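Local coordinates for carbohydrate kinase, FGGY (Novosphingobium aromaticivorans, PDB 3H6E), which probably acts as a kinase of the FGGY family, transferring a phosphate group to a sugar or related substrate, at residues 106-109 with 110-114; 126-129 with 130-133; 186-189 with 190-194. All coordinates share one frame; numbering follows the deposited sequence.

Contact 1 (106-109 with 110-114); sequences ADYR and SQRDP
Two atoms of Ser110 approach the carbonyl oxygen of Ala106: the backbone N makes a 3.1 Å hydrogen bond to Ala106 O, and the hydroxyl OG lies 3.2 Å from that oxygen. The arrangement is the C-terminal end of helix 102-109, in the N-terminal domain of an FGGY kinase, where the chain leaves the helix for a short connection to helix 115-118. OG sits between the backbone N and the carbonyl carbon of Ser110 (chi1 57°), a position that folds it back under the last turn. There it also stands 3.1 Å from Asp107 O, and its one proton could serve either carbonyl. The turn is tightened further by Gln111 N, which donates to Tyr108 O at 3.0 Å.

Beyond this turn Arg112 doubles back over the helix. Its CG rests on one face of the Tyr108 ring, offset toward the rim, in a CH-pi contact 4.0 Å from the ring centroid. The chain then bends at chi3 (81°), and the guanidinium stands steeply to the ring, 74° between the planes, with Tyr108 CE2 at its edge. Both polar ends continue to Asp176, which takes a salt bridge from Arg112 NH2 and a hydrogen bond with Tyr108 OH. Arg109 runs alongside Arg112, pointing the same way, and the carboxylate of Asp176 probably eases the proximity of the two like charges. A water links the backbone of Arg109 to the guanidinium of Arg112, donating to Arg109 O at 2.6 Å and accepting from Arg112 NH1 at 3.1 Å.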
ATOM      1  N   ALA A 106      21.313   5.198 -13.694  1.00 31.88           N
ATOM      2  CA  ALA A 106      22.338   4.157 -13.688  1.00 31.02           C
ATOM      3  C   ALA A 106      23.414   4.472 -12.659  1.00 31.28           C
ATOM      4  O   ALA A 106      23.844   3.595 -11.906  1.00 30.47           O
ATOM      5  CB  ALA A 106      22.950   4.004 -15.071  1.00 31.03           C
ATOM      6  N   ASP A 107      23.841   5.730 -12.632  1.00 31.12           N
ATOM      7  CA  ASP A 107      24.793   6.196 -11.633  1.00 32.74           C
ATOM      8  C   ASP A 107      24.275   5.886 -10.235  1.00 31.84           C
ATOM      9  O   ASP A 107      25.015   5.397  -9.381  1.00 31.31           O
ATOM     10  CB  ASP A 107      25.035   7.702 -11.772  1.00 34.83           C
ATOM     11  CG  ASP A 107      25.793   8.057 -13.035  1.00 37.38           C
ATOM     12  OD1 ASP A 107      25.757   7.254 -13.994  1.00 38.23           O
ATOM     13  OD2 ASP A 107      26.423   9.137 -13.070  1.00 38.51           O
ATOM     14  N   TYR A 108      22.999   6.180 -10.007  1.00 30.85           N
ATOM     15  CA  TYR A 108      22.380   5.897  -8.722  1.00 30.67           C
ATOM     16  C   TYR A 108      22.283   4.395  -8.483  1.00 29.03           C
ATOM     17  O   TYR A 108      22.664   3.901  -7.424  1.00 27.82           O
ATOM     18  CB  TYR A 108      20.995   6.535  -8.630  1.00 28.21           C
ATOM     19  CG  TYR A 108      20.278   6.185  -7.348  1.00 27.80           C
ATOM     20  CD1 TYR A 108      20.745   6.652  -6.125  1.00 29.15           C
ATOM     21  CD2 TYR A 108      19.140   5.385  -7.357  1.00 25.72           C
ATOM     22  CE1 TYR A 108      20.099   6.335  -4.944  1.00 28.27           C
ATOM     23  CE2 TYR A 108      18.486   5.064  -6.182  1.00 24.68           C
ATOM     24  CZ  TYR A 108      18.972   5.540  -4.978  1.00 26.60           C
ATOM     25  OH  TYR A 108      18.330   5.223  -3.803  1.00 26.90           O
ATOM     26  N   ARG A 109      21.782   3.676  -9.480  1.00 28.31           N
ATOM     27  CA  ARG A 109      21.574   2.234  -9.364  1.00 30.27           C
ATOM     28  C   ARG A 109      22.818   1.476  -8.903  1.00 30.73           C
ATOM     29  O   ARG A 109      22.708   0.466  -8.208  1.00 30.11           O
ATOM     30  CB  ARG A 109      21.091   1.654 -10.696  1.00 27.77           C
ATOM     31  CG  ARG A 109      19.623   1.858 -10.959  1.00 28.35           C
ATOM     32  CD  ARG A 109      18.781   1.005 -10.044  1.00 27.26           C
ATOM     33  NE  ARG A 109      17.368   1.356 -10.133  1.00 28.52           N
ATOM     34  CZ  ARG A 109      16.563   0.969 -11.117  1.00 26.94           C
ATOM     35  NH1 ARG A 109      17.040   0.224 -12.103  1.00 23.74           N
ATOM     36  NH2 ARG A 109      15.286   1.334 -11.115  1.00 24.75           N
ATOM     37  N   SER A 110      23.995   1.957  -9.294  1.00 30.32           N
ATOM     38  CA  SER A 110      25.235   1.219  -9.047  1.00 32.82           C
ATOM     39  C   SER A 110      25.849   1.535  -7.689  1.00 30.77           C
ATOM     40  O   SER A 110      26.915   1.025  -7.349  1.00 31.94           O
ATOM     41  CB  SER A 110      26.257   1.463 -10.170  1.00 33.67           C
ATOM     42  OG  SER A 110      26.539   2.845 -10.327  1.00 35.06           O
ATOM     43  N   GLN A 111      25.165   2.361  -6.910  1.00 30.35           N
ATOM     44  CA  GLN A 111      25.687   2.796  -5.619  1.00 30.02           C
ATOM     45  C   GLN A 111      24.709   2.497  -4.468  1.00 28.54           C
ATOM     46  O   GLN A 111      24.962   2.836  -3.311  1.00 27.94           O
ATOM     47  CB  GLN A 111      26.087   4.279  -5.702  1.00 29.30           C
ATOM     48  CG  GLN A 111      26.020   5.063  -4.418  1.00 28.68           C
ATOM     49  CD  GLN A 111      24.629   5.583  -4.144  1.00 31.21           C
ATOM     50  OE1 GLN A 111      23.665   5.190  -4.806  1.00 30.43           O
ATOM     51  NE2 GLN A 111      24.513   6.472  -3.171  1.00 32.12           N
ATOM     52  N   ARG A 112      23.607   1.826  -4.794  1.00 27.68           N
ATOM     53  CA  ARG A 112      22.609   1.426  -3.800  1.00 25.91           C
ATOM     54  C   ARG A 112      23.112   0.328  -2.853  1.00 26.14           C
ATOM     55  O   ARG A 112      24.044  -0.417  -3.177  1.00 25.01           O
ATOM     56  CB  ARG A 112      21.330   0.957  -4.499  1.00 26.81           C
ATOM     57  CG  ARG A 112      20.532   2.071  -5.167  1.00 26.45           C
ATOM     58  CD  ARG A 112      19.453   1.508  -6.090  1.00 25.23           C
ATOM     59  NE  ARG A 112      18.243   1.090  -5.379  1.00 25.37           N
ATOM     60  CZ  ARG A 112      17.931  -0.170  -5.078  1.00 25.91           C
ATOM     61  NH1 ARG A 112      18.738  -1.165  -5.416  1.00 25.85           N
ATOM     62  NH2 ARG A 112      16.800  -0.439  -4.438  1.00 23.56           N
ATOM     63  N   ASP A 113      22.493   0.238  -1.678  1.00 24.17           N
ATOM     64  CA  ASP A 113      22.805  -0.817  -0.717  1.00 23.87           C
ATOM     65  C   ASP A 113      22.227  -2.143  -1.198  1.00 24.01           C
ATOM     66  O   ASP A 113      21.382  -2.160  -2.085  1.00 24.35           O
ATOM     67  CB  ASP A 113      22.234  -0.474   0.659  1.00 24.41           C
ATOM     68  CG  ASP A 113      23.046   0.568   1.383  1.00 24.84           C
ATOM     69  OD1 ASP A 113      24.239   0.717   1.065  1.00 28.31           O
ATOM     70  OD2 ASP A 113      22.494   1.236   2.278  1.00 26.45           O
ATOM     71  N   PRO A 114      22.683  -3.263  -0.615  1.00 24.25           N
ATOM     72  CA  PRO A 114      22.162  -4.570  -1.032  1.00 23.92           C
ATOM     73  C   PRO A 114      20.711  -4.734  -0.583  1.00 23.97           C
ATOM     74  O   PRO A 114      20.326  -4.186   0.451  1.00 23.47           O
ATOM     75  CB  PRO A 114      23.057  -5.567  -0.278  1.00 23.57           C
ATOM     76  CG  PRO A 114      24.219  -4.773   0.231  1.00 22.19           C
ATOM     77  CD  PRO A 114      23.697  -3.389   0.444  1.00 23.99           C
TER
HETATM   78  O   HOH W   1      21.021  -1.324  -7.534  1.00 25.57           O

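Contact 2 (126-129 with 130-133); sequences GLNI and GSQL
Ile129 turns its CG1 branch anti to the carbonyl carbon (chi1 -78°), which leaves CG2 on the side of the following turn, where it meets Leu133 CD2 at 3.9 Å. The two side chains lie side by side and point the same way. Gln132 is extended beyond CG (chi2 -171°), and that stretch carries its amide back across the start of the helix to the carbonyl of Gly126. Its CG passes 3.9 Å from Gly126 CA, a close approach to a residue that has no side chain of its own, and its CD comes within 3.8 Å of Gly126 O. Replacing Gln132 by an alanine would probably leave the carbonyl of Gly126 without the amide lying against it and open a gap between the incoming loop and the first turn.

The whole forms the N-terminal start of helix 129-139, with Asn128 in the N-cap position. The side chain of Asn128 makes no capping bond; instead its carbonyl oxygen takes a weak hydrogen bond from Ser131 N at 3.1 Å, with a bent N-H...O angle of 125°. One residue on, regular helical bonding is under way, Leu133 N donating to Ile129 O at 3.0 Å. Ser131 directs OG back toward the cap, 3.7 Å from Asn128 CB. A water joins this hydroxyl to the loop, accepting from Asn128 N at 2.9 Å and lying 3.1 Å from Ser131 OG. Outside this turn, Ile81 of strand 81-85 packs against Ile129, Gln132 and Leu133 alike, whereas Ser131 faces helix 102-109 and touches Met105 and Tyr108.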
ATOM      1  N   GLY A 126      10.454   7.451  -9.927  1.00 27.38           N
ATOM      2  CA  GLY A 126      10.604   7.966  -8.578  1.00 26.48           C
ATOM      3  C   GLY A 126      10.096   7.052  -7.477  1.00 24.00           C
ATOM      4  O   GLY A 126      10.003   7.469  -6.321  1.00 23.39           O
ATOM      5  N   LEU A 127       9.777   5.807  -7.826  1.00 24.35           N
ATOM      6  CA  LEU A 127       9.242   4.850  -6.855  1.00 24.19           C
ATOM      7  C   LEU A 127      10.170   4.639  -5.660  1.00 21.47           C
ATOM      8  O   LEU A 127       9.713   4.407  -4.542  1.00 20.49           O
ATOM      9  CB  LEU A 127       8.900   3.519  -7.529  1.00 23.76           C
ATOM     10  CG  LEU A 127       7.643   3.551  -8.407  1.00 25.97           C
ATOM     11  CD1 LEU A 127       7.501   2.272  -9.209  1.00 22.21           C
ATOM     12  CD2 LEU A 127       6.391   3.803  -7.570  1.00 25.83           C
ATOM     13  N   ASN A 128      11.473   4.712  -5.907  1.00 22.85           N
ATOM     14  CA  ASN A 128      12.453   4.799  -4.834  1.00 22.34           C
ATOM     15  C   ASN A 128      12.714   6.267  -4.525  1.00 22.59           C
ATOM     16  O   ASN A 128      13.112   7.027  -5.406  1.00 22.37           O
ATOM     17  CB  ASN A 128      13.765   4.124  -5.239  1.00 22.10           C
ATOM     18  CG  ASN A 128      13.639   2.617  -5.362  1.00 23.40           C
ATOM     19  OD1 ASN A 128      13.094   1.954  -4.480  1.00 24.30           O
ATOM     20  ND2 ASN A 128      14.161   2.066  -6.451  1.00 22.77           N
ATOM     21  N   ILE A 129      12.490   6.677  -3.283  1.00 22.12           N
ATOM     22  CA  ILE A 129      12.732   8.070  -2.923  1.00 23.84           C
ATOM     23  C   ILE A 129      14.200   8.454  -3.149  1.00 24.09           C
ATOM     24  O   ILE A 129      14.501   9.568  -3.585  1.00 25.18           O
ATOM     25  CB  ILE A 129      12.288   8.378  -1.483  1.00 22.61           C
ATOM     26  CG1 ILE A 129      10.765   8.552  -1.433  1.00 23.59           C
ATOM     27  CG2 ILE A 129      12.977   9.631  -0.970  1.00 21.69           C
ATOM     28  CD1 ILE A 129      10.178   8.547  -0.025  1.00 21.77           C
ATOM     29  N   GLY A 130      15.102   7.517  -2.876  1.00 22.73           N
ATOM     30  CA  GLY A 130      16.522   7.729  -3.108  1.00 24.55           C
ATOM     31  C   GLY A 130      16.830   8.223  -4.513  1.00 25.54           C
ATOM     32  O   GLY A 130      17.648   9.126  -4.697  1.00 25.14           O
ATOM     33  N   SER A 131      16.173   7.634  -5.507  1.00 24.68           N
ATOM     34  CA  SER A 131      16.352   8.054  -6.895  1.00 24.17           C
ATOM     35  C   SER A 131      16.020   9.529  -7.087  1.00 24.09           C
ATOM     36  O   SER A 131      16.729  10.247  -7.789  1.00 24.68           O
ATOM     37  CB  SER A 131      15.490   7.205  -7.830  1.00 24.30           C
ATOM     38  OG  SER A 131      15.823   5.834  -7.723  1.00 23.77           O
ATOM     39  N   GLN A 132      14.932   9.976  -6.467  1.00 24.58           N
ATOM     40  CA  GLN A 132      14.537  11.377  -6.535  1.00 25.51           C
ATOM     41  C   GLN A 132      15.607  12.258  -5.904  1.00 25.90           C
ATOM     42  O   GLN A 132      16.067  13.220  -6.513  1.00 26.10           O
ATOM     43  CB  GLN A 132      13.209  11.595  -5.812  1.00 26.02           C
ATOM     44  CG  GLN A 132      12.056  10.776  -6.338  1.00 25.71           C
ATOM     45  CD  GLN A 132      10.742  11.191  -5.723  1.00 25.73           C
ATOM     46  OE1 GLN A 132       9.869  10.361  -5.474  1.00 26.22           O
ATOM     47  NE2 GLN A 132      10.596  12.484  -5.465  1.00 27.50           N
ATOM     48  N   LEU A 133      15.988  11.918  -4.675  1.00 24.87           N
ATOM     49  CA  LEU A 133      17.047  12.618  -3.956  1.00 26.39           C
ATOM     50  C   LEU A 133      18.319  12.686  -4.790  1.00 28.20           C
ATOM     51  O   LEU A 133      18.905  13.756  -4.951  1.00 28.47           O
ATOM     52  CB  LEU A 133      17.332  11.930  -2.618  1.00 25.43           C
ATOM     53  CG  LEU A 133      16.636  12.499  -1.378  1.00 25.95           C
ATOM     54  CD1 LEU A 133      15.372  13.252  -1.747  1.00 24.13           C
ATOM     55  CD2 LEU A 133      16.351  11.410  -0.344  1.00 25.10           C
TER
HETATM   56  O   HOH W   2      12.953   4.827  -8.380  1.00 22.68           O

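Contact 3 (186-189 with 190-194); sequences SPMA and KRLGW
Backbone hydrogen bonds from Lys190 N to Ser186 O, from Arg191 N to Pro187 O (2.9 Å) and from Leu192 N to Met188 O wind the short helix 187-191. At its start Ser186 OG accepts a weak bond from Ala189 N at 3.3 Å; the same hydroxyl is hydrogen-bonded to Asp176 O.

Apolar contacts centre on Met188, a selenomethionine. With CG opposite the backbone N (chi1 179°), CG meets Leu192 CD1 at 3.9 Å; the later bend at chi3 turns the terminal CE to within 4.2 Å of Trp194 CZ3. Leu192 CD1 also lies over one face of the indole, near its rim. Trp194 NE1 is bonded to Asp137, which helps fix the turn of the ring.

Among the charged groups, Arg191 folds its guanidinium back, one face over Met188 O and NH1 3.5 Å from Met188 CA. Lys190 lays its aliphatic stem past Ser186 O and ends in a salt bridge with Asp184.

The chain leaves the helix at Gly193, whose positive phi (82°) and 2.9 Å bond from its N to Lys190 O belong to a Schellman motif, which ends a helix whose start carries a serine N-cap.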
ATOM      1  N   SER A 186      19.459   3.506   6.169  1.00 20.37           N
ATOM      2  CA  SER A 186      20.379   2.605   5.490  1.00 22.51           C
ATOM      3  C   SER A 186      21.805   3.158   5.470  1.00 25.60           C
ATOM      4  O   SER A 186      22.014   4.371   5.578  1.00 25.11           O
ATOM      5  CB  SER A 186      19.906   2.335   4.063  1.00 23.59           C
ATOM      6  OG  SER A 186      19.821   3.537   3.323  1.00 23.87           O
ATOM      7  N   PRO A 187      22.794   2.263   5.341  1.00 25.62           N
ATOM      8  CA  PRO A 187      24.187   2.686   5.189  1.00 24.80           C
ATOM      9  C   PRO A 187      24.302   3.779   4.136  1.00 26.11           C
ATOM     10  O   PRO A 187      24.995   4.773   4.354  1.00 28.50           O
ATOM     11  CB  PRO A 187      24.876   1.415   4.696  1.00 24.54           C
ATOM     12  CG  PRO A 187      24.081   0.311   5.287  1.00 25.60           C
ATOM     13  CD  PRO A 187      22.658   0.795   5.372  1.00 25.59           C
HETATM   14  N   MSE A 188      23.617   3.596   3.013  1.00 25.16           N
HETATM   15  CA  MSE A 188      23.690   4.541   1.904  1.00 27.37           C
HETATM   16  C   MSE A 188      23.202   5.936   2.280  1.00 27.38           C
HETATM   17  O   MSE A 188      23.894   6.925   2.048  1.00 27.24           O
HETATM   18  CB  MSE A 188      22.890   4.038   0.702  1.00 26.22           C
HETATM   19  CG  MSE A 188      22.914   5.008  -0.469  1.00 28.49           C
HETATM   20 SE   MSE A 188      21.556   4.675  -1.828  1.00 38.58          SE
HETATM   21  CE  MSE A 188      19.955   4.980  -0.752  1.00 26.82           C
ATOM     22  N   ALA A 189      22.003   6.009   2.848  1.00 26.89           N
ATOM     23  CA  ALA A 189      21.403   7.292   3.199  1.00 26.67           C
ATOM     24  C   ALA A 189      22.256   8.052   4.212  1.00 25.79           C
ATOM     25  O   ALA A 189      22.294   9.281   4.209  1.00 25.48           O
ATOM     26  CB  ALA A 189      19.993   7.092   3.727  1.00 23.73           C
ATOM     27  N   LYS A 190      22.931   7.311   5.084  1.00 25.69           N
ATOM     28  CA  LYS A 190      23.834   7.914   6.058  1.00 26.83           C
ATOM     29  C   LYS A 190      25.090   8.417   5.352  1.00 27.53           C
ATOM     30  O   LYS A 190      25.483   9.573   5.500  1.00 25.41           O
ATOM     31  CB  LYS A 190      24.201   6.904   7.148  1.00 22.65           C
ATOM     32  CG  LYS A 190      23.079   6.646   8.136  1.00 24.71           C
ATOM     33  CD  LYS A 190      23.404   5.513   9.097  1.00 22.46           C
ATOM     34  CE  LYS A 190      22.353   5.442  10.203  1.00 23.43           C
ATOM     35  NZ  LYS A 190      22.510   4.252  11.087  1.00 24.53           N
ATOM     36  N   ARG A 191      25.691   7.529   4.566  1.00 25.43           N
ATOM     37  CA  ARG A 191      26.905   7.807   3.809  1.00 27.87           C
ATOM     38  C   ARG A 191      26.818   9.112   3.008  1.00 28.92           C
ATOM     39  O   ARG A 191      27.734   9.941   3.045  1.00 25.04           O
ATOM     40  CB  ARG A 191      27.157   6.644   2.851  1.00 29.38           C
ATOM     41  CG  ARG A 191      28.587   6.185   2.768  1.00 29.89           C
ATOM     42  CD  ARG A 191      28.734   5.149   1.668  1.00 32.31           C
ATOM     43  NE  ARG A 191      28.345   5.687   0.367  1.00 33.62           N
ATOM     44  CZ  ARG A 191      27.349   5.216  -0.374  1.00 32.31           C
ATOM     45  NH1 ARG A 191      26.634   4.182   0.048  1.00 33.27           N
ATOM     46  NH2 ARG A 191      27.071   5.774  -1.541  1.00 33.36           N
ATOM     47  N   LEU A 192      25.715   9.280   2.281  1.00 27.43           N
ATOM     48  CA  LEU A 192      25.523  10.429   1.400  1.00 25.30           C
ATOM     49  C   LEU A 192      25.158  11.699   2.159  1.00 26.57           C
ATOM     50  O   LEU A 192      25.082  12.779   1.574  1.00 28.24           O
ATOM     51  CB  LEU A 192      24.436  10.124   0.368  1.00 25.74           C
ATOM     52  CG  LEU A 192      24.720   9.025  -0.656  1.00 28.39           C
ATOM     53  CD1 LEU A 192      23.457   8.705  -1.438  1.00 26.08           C
ATOM     54  CD2 LEU A 192      25.854   9.424  -1.594  1.00 26.73           C
ATOM     55  N   GLY A 193      24.919  11.572   3.458  1.00 27.50           N
ATOM     56  CA  GLY A 193      24.507  12.710   4.257  1.00 26.03           C
ATOM     57  C   GLY A 193      23.016  12.983   4.151  1.00 27.78           C
ATOM     58  O   GLY A 193      22.531  14.002   4.640  1.00 28.52           O
ATOM     59  N   TRP A 194      22.284  12.073   3.514  1.00 26.60           N
ATOM     60  CA  TRP A 194      20.838  12.223   3.384  1.00 27.40           C
ATOM     61  C   TRP A 194      20.129  12.045   4.725  1.00 27.29           C
ATOM     62  O   TRP A 194      19.207  12.794   5.055  1.00 25.45           O
ATOM     63  CB  TRP A 194      20.272  11.242   2.354  1.00 26.64           C
ATOM     64  CG  TRP A 194      20.646  11.570   0.930  1.00 29.20           C
ATOM     65  CD1 TRP A 194      21.278  12.696   0.486  1.00 28.55           C
ATOM     66  CD2 TRP A 194      20.375  10.777  -0.234  1.00 27.95           C
ATOM     67  NE1 TRP A 194      21.432  12.644  -0.880  1.00 28.75           N
ATOM     68  CE2 TRP A 194      20.884  11.478  -1.346  1.00 28.36           C
ATOM     69  CE3 TRP A 194      19.755   9.540  -0.443  1.00 25.81           C
ATOM     70  CZ2 TRP A 194      20.795  10.985  -2.646  1.00 27.88           C
ATOM     71  CZ3 TRP A 194      19.667   9.052  -1.733  1.00 26.47           C
ATOM     72  CH2 TRP A 194      20.186   9.773  -2.819  1.00 26.59           C
TER

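How the contacts relate
The contacts follow in order along the chain, all within the N-terminal domain of the FGGY kinase: the end of helix 102-109, the start of helix 129-139 and the short helix 187-191. Contact 1 has its centre about 12 Å from those of contacts 2 and 3, which are about 14 Å apart. Tyr108 OH of contact 1 packs against Gly130 CA of contact 2, and Asp113 OD2 probably accepts a hydrogen bond from Met188 N of contact 3. Trp194 of contact 3 reaches Gly130 and Leu133 of contact 2. The end of one helix, the start of another and a whole short helix thus pack together, contact 2 being buried and contact 1 at the surface, and join sequence-distant parts of the domain.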